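Local coordinates for quinone oxidoreductase (Thermus thermophilus, PDB 1IZ0), which binds NADPH and probably uses it to reduce quinones, at residues Ser110-Tyr115 against Glu256-Leu261; Leu118-Ala123 against Leu240-Thr245; Val193-Gly198 against Gly212-Ile217. All blocks are in the same frame, centred on the assembly; numbering follows the deposited sequence.

Contact 1: residues Ser110-Tyr115 against Glu256-Leu261; sequences SFLTAY and EALGFL
The phenol ring of Y115 reaches across to helix 251-261 and sits as a knob among E256, A257, F260 and L261. With CG anti to the backbone N (chi1 177°), the side chain runs straight out from helix 108-120, and its two ring borders meet different partners. On one, CD1 lies 3.5 Å from A257 CB; on the other, CE2 comes within 3.4 Å of F260 CD1. That second carbon stands over a face of the F260 ring, but the two planes are inclined by 32°, an oblique pairing with centroids 5.0 Å apart. The hydroxyl end meets E256 at the ring edge: Y115 OH is 2.6 Å from E256 OE2, and the carboxylate is turned almost perpendicular to the phenol ring. Nearer the backbone, L112 offers one methyl, CD2, to a cluster made by A257 CB, L258 CD2 and L261 CD1, the last at 3.9 Å. The same L261 CD1 lies 3.7 Å from F111 O, and L261 also meets Y115 CB, so this leucine touches F111, L112 and Y115. The helix segments cross at 111° with their axes 10.4 Å apart. Beyond them, S110 and F111 pack on helix 137-148, F260 has a cation-pi partner in R264, and L112 lies next to L244, an NADPH-binding residue, which places this side of the crossing close to the cofactor site.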
loop_
_atom_site.group_PDB
_atom_site.type_symbol
_atom_site.label_atom_id
_atom_site.label_comp_id
_atom_site.label_asym_id
_atom_site.label_seq_id
_atom_site.Cartn_x
_atom_site.Cartn_y
_atom_site.Cartn_z
ATOM N N SER A 110 -0.463 -2.532 0.891
ATOM C CA SER A 110 0.845 -2.054 1.349
ATOM C C SER A 110 1.953 -3.102 1.324
ATOM O O SER A 110 3.012 -2.888 0.727
ATOM C CB SER A 110 0.732 -1.484 2.769
ATOM O OG SER A 110 -0.289 -0.500 2.844
ATOM N N PHE A 111 1.715 -4.237 1.969
ATOM C CA PHE A 111 2.727 -5.278 2.027
ATOM C C PHE A 111 3.012 -5.968 0.707
ATOM O O PHE A 111 4.166 -6.308 0.420
ATOM C CB PHE A 111 2.358 -6.282 3.119
ATOM C CG PHE A 111 2.506 -5.712 4.497
ATOM C CD1 PHE A 111 3.611 -6.026 5.279
ATOM C CD2 PHE A 111 1.590 -4.776 4.972
ATOM C CE1 PHE A 111 3.808 -5.410 6.511
ATOM C CE2 PHE A 111 1.775 -4.153 6.200
ATOM C CZ PHE A 111 2.888 -4.468 6.972
ATOM N N LEU A 112 1.982 -6.180 -0.101
ATOM C CA LEU A 112 2.191 -6.804 -1.397
ATOM C C LEU A 112 2.985 -5.844 -2.277
ATOM O O LEU A 112 3.881 -6.256 -3.017
ATOM C CB LEU A 112 0.848 -7.148 -2.049
ATOM C CG LEU A 112 0.258 -8.466 -1.535
ATOM C CD1 LEU A 112 -1.135 -8.701 -2.117
ATOM C CD2 LEU A 112 1.201 -9.602 -1.920
ATOM N N THR A 113 2.660 -4.560 -2.180
ATOM C CA THR A 113 3.356 -3.535 -2.952
ATOM C C THR A 113 4.827 -3.441 -2.564
ATOM O O THR A 113 5.703 -3.384 -3.428
ATOM C CB THR A 113 2.721 -2.146 -2.739
ATOM O OG1 THR A 113 1.414 -2.123 -3.330
ATOM C CG2 THR A 113 3.592 -1.065 -3.365
ATOM N N ALA A 114 5.096 -3.419 -1.263
ATOM C CA ALA A 114 6.468 -3.317 -0.783
ATOM C C ALA A 114 7.300 -4.531 -1.171
ATOM O O ALA A 114 8.409 -4.396 -1.684
ATOM C CB ALA A 114 6.487 -3.144 0.743
ATOM N N TYR A 115 6.769 -5.718 -0.913
ATOM C CA TYR A 115 7.493 -6.941 -1.229
ATOM C C TYR A 115 7.717 -7.114 -2.728
ATOM O O TYR A 115 8.841 -7.364 -3.165
ATOM C CB TYR A 115 6.750 -8.165 -0.674
ATOM C CG TYR A 115 7.415 -9.479 -1.024
ATOM C CD1 TYR A 115 7.088 -10.156 -2.198
ATOM C CD2 TYR A 115 8.414 -10.018 -0.207
ATOM C CE1 TYR A 115 7.743 -11.338 -2.553
ATOM C CE2 TYR A 115 9.077 -11.197 -0.552
ATOM C CZ TYR A 115 8.735 -11.847 -1.726
ATOM O OH TYR A 115 9.396 -12.996 -2.086
ATOM N N GLU A 256 4.377 -16.769 -4.351
ATOM C CA GLU A 256 5.718 -16.543 -3.813
ATOM C C GLU A 256 5.679 -15.454 -2.730
ATOM O O GLU A 256 6.208 -15.631 -1.632
ATOM C CB GLU A 256 6.652 -16.110 -4.945
ATOM C CG GLU A 256 8.110 -16.528 -4.798
ATOM C CD GLU A 256 8.727 -16.115 -3.479
ATOM O OE1 GLU A 256 8.371 -16.711 -2.436
ATOM O OE2 GLU A 256 9.571 -15.195 -3.482
ATOM N N ALA A 257 5.051 -14.327 -3.049
ATOM C CA ALA A 257 4.950 -13.224 -2.105
ATOM C C ALA A 257 4.208 -13.650 -0.845
ATOM O O ALA A 257 4.648 -13.372 0.264
ATOM C CB ALA A 257 4.236 -12.044 -2.753
ATOM N N LEU A 258 3.079 -14.328 -1.011
ATOM C CA LEU A 258 2.311 -14.753 0.152
ATOM C C LEU A 258 3.061 -15.801 0.948
ATOM O O LEU A 258 2.928 -15.878 2.168
ATOM C CB LEU A 258 0.936 -15.277 -0.271
ATOM C CG LEU A 258 0.050 -14.206 -0.923
ATOM C CD1 LEU A 258 -1.360 -14.757 -1.111
ATOM C CD2 LEU A 258 0.019 -12.951 -0.049
ATOM N N GLY A 259 3.866 -16.599 0.260
ATOM C CA GLY A 259 4.633 -17.622 0.945
ATOM C C GLY A 259 5.652 -16.983 1.864
ATOM O O GLY A 259 6.140 -17.605 2.808
ATOM N N PHE A 260 5.974 -15.726 1.594
ATOM C CA PHE A 260 6.949 -15.015 2.409
ATOM C C PHE A 260 6.287 -14.108 3.435
ATOM O O PHE A 260 6.738 -14.019 4.573
ATOM C CB PHE A 260 7.871 -14.196 1.508
ATOM C CG PHE A 260 8.849 -13.337 2.258
ATOM C CD1 PHE A 260 8.484 -12.076 2.710
ATOM C CD2 PHE A 260 10.136 -13.790 2.511
ATOM C CE1 PHE A 260 9.383 -11.277 3.401
ATOM C CE2 PHE A 260 11.043 -12.996 3.202
ATOM C CZ PHE A 260 10.663 -11.734 3.648
ATOM N N LEU A 261 5.211 -13.446 3.025
ATOM C CA LEU A 261 4.494 -12.520 3.894
ATOM C C LEU A 261 3.568 -13.151 4.945
ATOM O O LEU A 261 3.612 -12.770 6.117
ATOM C CB LEU A 261 3.689 -11.545 3.031
ATOM C CG LEU A 261 4.494 -10.630 2.099
ATOM C CD1 LEU A 261 3.542 -9.905 1.151
ATOM C CD2 LEU A 261 5.304 -9.636 2.911
#

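Contact 2: residues Leu118-Ala123 against Leu240-Thr245; sequences LKRAQA and LGFWLT
R120 stretches from the end of helix 108-120 along the last strand of the parallel sheet and meets L240, G241 and F242 in turn. The closer-packed part is apolar and lies at the root of the arginine. L240 CD2 is 3.8 Å from R120 O and 4.0 Å from A121 CA, and the methylene carbons CG and CD of R120 run past the same methyl, the two side chains sliding by each other in opposite directions. A121 is buried, and its methyl also rests on L192 and V215 of neighbouring strands. Here the helix terminates in a Schellman motif, with A123 N bonded to L118 O and Q122 N to K119 O, and Q122 taking the positive phi.

Farther out the contact becomes polar and more open: G241 is exposed, R120 and F242 partly so. The R120 chain leaves with CG anti to the backbone N (chi1 -170°) and bends at chi3, which brings the guanidinium over to the strand end. G241 O lies at the edge of that group, in its plane, 2.7 Å from NH1. One guanidinium face is covered by F242 CD2, 3.7 Å from NH2 and offset toward the rim, with the two planes 29° apart.

F242 belongs to the NADPH site, as does L244 two residues on, although no cofactor is bound here. The chemistry is that of a cationic group resting against an aromatic ring and a backbone carbonyl: the carbonyl's partial negative charge is likely to favour the nearby cation, while the methylenes CG and CD of R120 pack on L240, leaving a polar, partly exposed rim beside an apolar patch next to the cofactor site.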
loop_
_atom_site.group_PDB
_atom_site.type_symbol
_atom_site.label_atom_id
_atom_site.label_comp_id
_atom_site.label_asym_id
_atom_site.label_seq_id
_atom_site.Cartn_x
_atom_site.Cartn_y
_atom_site.Cartn_z
ATOM N N LEU A 118 10.305 -4.588 -3.981
ATOM C CA LEU A 118 11.673 -4.950 -3.630
ATOM C C LEU A 118 12.084 -6.224 -4.365
ATOM O O LEU A 118 13.208 -6.327 -4.884
ATOM C CB LEU A 118 11.795 -5.131 -2.111
ATOM C CG LEU A 118 11.675 -3.834 -1.294
ATOM C CD1 LEU A 118 11.283 -4.144 0.144
ATOM C CD2 LEU A 118 12.997 -3.066 -1.350
ATOM N N LYS A 119 11.173 -7.192 -4.423
ATOM C CA LYS A 119 11.469 -8.447 -5.101
ATOM C C LYS A 119 11.815 -8.170 -6.562
ATOM O O LYS A 119 12.745 -8.762 -7.101
ATOM C CB LYS A 119 10.275 -9.398 -5.009
ATOM N N ARG A 120 11.085 -7.262 -7.202
ATOM C CA ARG A 120 11.376 -6.962 -8.600
ATOM C C ARG A 120 12.692 -6.215 -8.794
ATOM O O ARG A 120 13.337 -6.356 -9.833
ATOM C CB ARG A 120 10.258 -6.152 -9.257
ATOM C CG ARG A 120 10.477 -6.063 -10.774
ATOM C CD ARG A 120 9.553 -5.092 -11.452
ATOM N NE ARG A 120 8.160 -5.471 -11.275
ATOM C CZ ARG A 120 7.139 -4.673 -11.560
ATOM N NH1 ARG A 120 7.367 -3.455 -12.036
ATOM N NH2 ARG A 120 5.897 -5.087 -11.353
ATOM N N ALA A 121 13.080 -5.401 -7.817
ATOM C CA ALA A 121 14.344 -4.674 -7.917
ATOM C C ALA A 121 15.477 -5.584 -7.431
ATOM O O ALA A 121 16.603 -5.138 -7.212
ATOM C CB ALA A 121 14.289 -3.402 -7.082
ATOM N N GLN A 122 15.165 -6.867 -7.265
ATOM C CA GLN A 122 16.139 -7.852 -6.807
ATOM C C GLN A 122 16.926 -7.386 -5.575
ATOM O O GLN A 122 18.157 -7.422 -5.559
ATOM C CB GLN A 122 17.105 -8.192 -7.947
ATOM C CG GLN A 122 16.423 -8.790 -9.174
ATOM C CD GLN A 122 17.386 -8.986 -10.338
ATOM O OE1 GLN A 122 18.369 -9.720 -10.230
ATOM N NE2 GLN A 122 17.104 -8.331 -11.456
ATOM N N ALA A 123 16.211 -6.946 -4.543
ATOM C CA ALA A 123 16.853 -6.492 -3.315
ATOM C C ALA A 123 17.554 -7.687 -2.673
ATOM O O ALA A 123 16.949 -8.738 -2.471
ATOM C CB ALA A 123 15.815 -5.924 -2.364
ATOM N N LEU A 240 12.445 1.396 -12.421
ATOM C CA LEU A 240 11.404 0.406 -12.637
ATOM C C LEU A 240 10.040 0.983 -12.299
ATOM O O LEU A 240 9.810 1.419 -11.174
ATOM C CB LEU A 240 11.664 -0.832 -11.773
ATOM C CG LEU A 240 13.051 -1.477 -11.897
ATOM C CD1 LEU A 240 14.081 -0.614 -11.194
ATOM C CD2 LEU A 240 13.032 -2.863 -11.259
ATOM N N GLY A 241 9.145 0.999 -13.283
ATOM C CA GLY A 241 7.809 1.509 -13.049
ATOM C C GLY A 241 7.083 0.386 -12.353
ATOM O O GLY A 241 7.307 -0.786 -12.669
ATOM N N PHE A 242 6.212 0.720 -11.413
ATOM C CA PHE A 242 5.502 -0.316 -10.680
ATOM C C PHE A 242 4.014 -0.042 -10.511
ATOM O O PHE A 242 3.610 1.067 -10.180
ATOM C CB PHE A 242 6.162 -0.499 -9.304
ATOM C CG PHE A 242 5.540 -1.580 -8.466
ATOM C CD1 PHE A 242 4.352 -1.353 -7.786
ATOM C CD2 PHE A 242 6.121 -2.842 -8.403
ATOM C CE1 PHE A 242 3.747 -2.369 -7.056
ATOM C CE2 PHE A 242 5.525 -3.867 -7.679
ATOM C CZ PHE A 242 4.337 -3.633 -7.006
ATOM N N TRP A 243 3.206 -1.068 -10.746
ATOM C CA TRP A 243 1.758 -0.976 -10.578
ATOM C C TRP A 243 1.276 -2.358 -10.145
ATOM O O TRP A 243 1.365 -3.329 -10.899
ATOM C CB TRP A 243 1.074 -0.540 -11.877
ATOM C CG TRP A 243 -0.395 -0.318 -11.688
ATOM C CD1 TRP A 243 -1.017 0.076 -10.536
ATOM C CD2 TRP A 243 -1.428 -0.475 -12.670
ATOM N NE1 TRP A 243 -2.372 0.168 -10.738
ATOM C CE2 TRP A 243 -2.653 -0.163 -12.039
ATOM C CE3 TRP A 243 -1.438 -0.853 -14.021
ATOM C CZ2 TRP A 243 -3.879 -0.217 -12.710
ATOM C CZ3 TRP A 243 -2.662 -0.909 -14.692
ATOM C CH2 TRP A 243 -3.866 -0.591 -14.031
ATOM N N LEU A 244 0.773 -2.434 -8.916
ATOM C CA LEU A 244 0.312 -3.684 -8.311
ATOM C C LEU A 244 -0.772 -4.482 -9.048
ATOM O O LEU A 244 -0.620 -5.686 -9.275
ATOM C CB LEU A 244 -0.143 -3.387 -6.872
ATOM C CG LEU A 244 -0.360 -4.455 -5.791
ATOM C CD1 LEU A 244 -1.777 -4.953 -5.849
ATOM C CD2 LEU A 244 0.638 -5.593 -5.942
ATOM N N THR A 245 -1.853 -3.807 -9.426
ATOM C CA THR A 245 -2.986 -4.450 -10.084
ATOM C C THR A 245 -2.670 -5.550 -11.100
ATOM O O THR A 245 -3.052 -6.702 -10.896
ATOM C CB THR A 245 -3.907 -3.388 -10.724
ATOM O OG1 THR A 245 -4.387 -2.506 -9.697
ATOM C CG2 THR A 245 -5.100 -4.042 -11.409
#

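Contact 3: residues Val193-Gly198 against Gly212-Ile217; sequences VLEVRG and GRLVYI
L214 carries its CG anti to the backbone N (chi1 -176°), and E195 is bent at chi2 (-68°), so that the leucine methyls and the glutamate stem meet obliquely on one face of the sheet. E195 CG lies 3.4 Å from L214 CD1, which also touches V193 CG1. With an alanine here in place of the leucine the branched end is gone, and a gap would probably open beside E195 CG and V193 CG1. The bend returns the carboxylate to its own chain, where G198 N donates to E195 OE1 at 2.8 Å; OE2 is held by S204 and Q132. On the opposite face L194 and V215 lie side by side, L194 CD2 being 4.0 Å from V215 CB.

Four backbone hydrogen bonds zip the parallel strands. V215 N to V193 O (2.8 Å, 174° at the hydrogen) is the straightest, and I217 N to E195 O closes the row at I217, an NADPH-binding residue.

The pair forms part of the six-stranded parallel sheet of the Rossmann-type nucleotide-binding domain, between strands 128-131 and 238-241. Helix 201-205 covers the E195 and L214 face, while helices 108-120 and 137-148 pack against the face of L194 and V215.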
loop_
_atom_site.group_PDB
_atom_site.type_symbol
_atom_site.label_atom_id
_atom_site.label_comp_id
_atom_site.label_asym_id
_atom_site.label_seq_id
_atom_site.Cartn_x
_atom_site.Cartn_y
_atom_site.Cartn_z
ATOM N N VAL A 193 15.775 2.632 -4.052
ATOM C CA VAL A 193 14.941 3.740 -3.634
ATOM C C VAL A 193 13.503 3.392 -4.011
ATOM O O VAL A 193 13.236 3.012 -5.152
ATOM C CB VAL A 193 15.328 5.059 -4.341
ATOM C CG1 VAL A 193 14.301 6.140 -4.005
ATOM C CG2 VAL A 193 16.725 5.504 -3.904
ATOM N N LEU A 194 12.594 3.473 -3.042
ATOM C CA LEU A 194 11.181 3.209 -3.299
ATOM C C LEU A 194 10.584 4.597 -3.402
ATOM O O LEU A 194 10.348 5.257 -2.394
ATOM C CB LEU A 194 10.539 2.428 -2.145
ATOM C CG LEU A 194 11.064 1.003 -1.913
ATOM C CD1 LEU A 194 10.281 0.336 -0.778
ATOM C CD2 LEU A 194 10.929 0.185 -3.187
ATOM N N GLU A 195 10.375 5.039 -4.638
ATOM C CA GLU A 195 9.853 6.368 -4.940
ATOM C C GLU A 195 8.342 6.527 -4.930
ATOM O O GLU A 195 7.658 5.941 -5.769
ATOM C CB GLU A 195 10.353 6.799 -6.315
ATOM C CG GLU A 195 11.512 7.760 -6.296
ATOM C CD GLU A 195 11.119 9.105 -5.745
ATOM O OE1 GLU A 195 10.101 9.661 -6.209
ATOM O OE2 GLU A 195 11.828 9.606 -4.852
ATOM N N VAL A 196 7.829 7.333 -4.002
ATOM C CA VAL A 196 6.389 7.604 -3.929
ATOM C C VAL A 196 6.140 9.111 -4.032
ATOM O O VAL A 196 5.028 9.547 -4.307
ATOM C CB VAL A 196 5.760 7.079 -2.616
ATOM C CG1 VAL A 196 5.791 5.558 -2.602
ATOM C CG2 VAL A 196 6.509 7.642 -1.407
ATOM N N ARG A 197 7.189 9.900 -3.816
ATOM C CA ARG A 197 7.100 11.357 -3.903
ATOM C C ARG A 197 6.919 11.743 -5.375
ATOM O O ARG A 197 6.047 12.549 -5.715
ATOM C CB ARG A 197 8.375 11.989 -3.338
ATOM C CG ARG A 197 8.612 11.693 -1.861
ATOM C CD ARG A 197 8.056 12.794 -0.969
ATOM N NE ARG A 197 8.901 13.986 -1.004
ATOM C CZ ARG A 197 8.547 15.173 -0.522
ATOM N NH1 ARG A 197 7.353 15.341 0.037
ATOM N NH2 ARG A 197 9.388 16.197 -0.605
ATOM N N GLY A 198 7.758 11.169 -6.236
ATOM C CA GLY A 198 7.666 11.411 -7.669
ATOM C C GLY A 198 8.057 12.764 -8.243
ATOM O O GLY A 198 8.210 12.894 -9.461
ATOM N N GLY A 212 22.535 0.892 -8.692
ATOM C CA GLY A 212 21.323 1.221 -7.958
ATOM C C GLY A 212 20.029 1.169 -8.745
ATOM O O GLY A 212 20.023 1.317 -9.969
ATOM N N ARG A 213 18.917 0.936 -8.055
ATOM C CA ARG A 213 17.640 0.915 -8.746
ATOM C C ARG A 213 16.525 1.631 -8.007
ATOM O O ARG A 213 16.340 1.467 -6.794
ATOM C CB ARG A 213 17.213 -0.519 -9.099
ATOM C CG ARG A 213 17.538 -1.577 -8.074
ATOM C CD ARG A 213 18.579 -2.549 -8.612
ATOM N NE ARG A 213 19.783 -2.545 -7.784
ATOM C CZ ARG A 213 19.992 -3.339 -6.735
ATOM N NH1 ARG A 213 19.077 -4.233 -6.361
ATOM N NH2 ARG A 213 21.130 -3.234 -6.057
ATOM N N LEU A 214 15.794 2.441 -8.767
ATOM C CA LEU A 214 14.671 3.209 -8.261
ATOM C C LEU A 214 13.365 2.575 -8.739
ATOM O O LEU A 214 13.201 2.294 -9.930
ATOM C CB LEU A 214 14.764 4.655 -8.763
ATOM C CG LEU A 214 13.714 5.647 -8.241
ATOM C CD1 LEU A 214 14.391 6.981 -7.959
ATOM C CD2 LEU A 214 12.578 5.808 -9.257
ATOM N N VAL A 215 12.449 2.342 -7.803
ATOM C CA VAL A 215 11.155 1.761 -8.121
ATOM C C VAL A 215 10.141 2.893 -8.052
ATOM O O VAL A 215 9.903 3.457 -6.989
ATOM C CB VAL A 215 10.760 0.668 -7.110
ATOM C CG1 VAL A 215 9.436 0.051 -7.508
ATOM C CG2 VAL A 215 11.843 -0.406 -7.051
ATOM N N TYR A 216 9.554 3.236 -9.190
ATOM C CA TYR A 216 8.591 4.322 -9.226
ATOM C C TYR A 216 7.193 3.817 -8.894
ATOM O O TYR A 216 6.522 3.202 -9.724
ATOM C CB TYR A 216 8.620 4.979 -10.603
ATOM C CG TYR A 216 8.013 6.357 -10.640
ATOM C CD1 TYR A 216 6.638 6.534 -10.801
ATOM C CD2 TYR A 216 8.817 7.492 -10.530
ATOM C CE1 TYR A 216 6.075 7.810 -10.858
ATOM C CE2 TYR A 216 8.268 8.774 -10.583
ATOM C CZ TYR A 216 6.897 8.926 -10.750
ATOM O OH TYR A 216 6.350 10.189 -10.820
ATOM N N ILE A 217 6.768 4.080 -7.663
ATOM C CA ILE A 217 5.458 3.660 -7.183
ATOM C C ILE A 217 4.509 4.851 -7.052
ATOM O O ILE A 217 3.290 4.678 -7.034
ATOM C CB ILE A 217 5.574 2.971 -5.814
ATOM C CG1 ILE A 217 6.549 1.801 -5.911
ATOM C CG2 ILE A 217 4.205 2.490 -5.356
ATOM C CD1 ILE A 217 6.907 1.185 -4.578
#

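How the contacts relate
After the strands and helices of the N-terminal part, the chain enters helix 108-120, which supplies the opening segments of contacts 1 and 2. Strand 190-195 then opens contact 3, and strand 212-216 closes it after a short excursion through helix 201-205. Next, strand 238-241 and the residues beyond it return to the helix end and close contact 2; helix 251-261 finally closes contact 1. The three loops thus nest, 3 within 2 and 2 within 1, without crossing. Contacts 2 and 3 meet where strands 238-241 and 212-216 lie side by side in the parallel sheet, bridged by L240 and Y216, whereas T113 of helix 108-120 touches F242, L244 and I217, joining all three around the NADPH-binding residues.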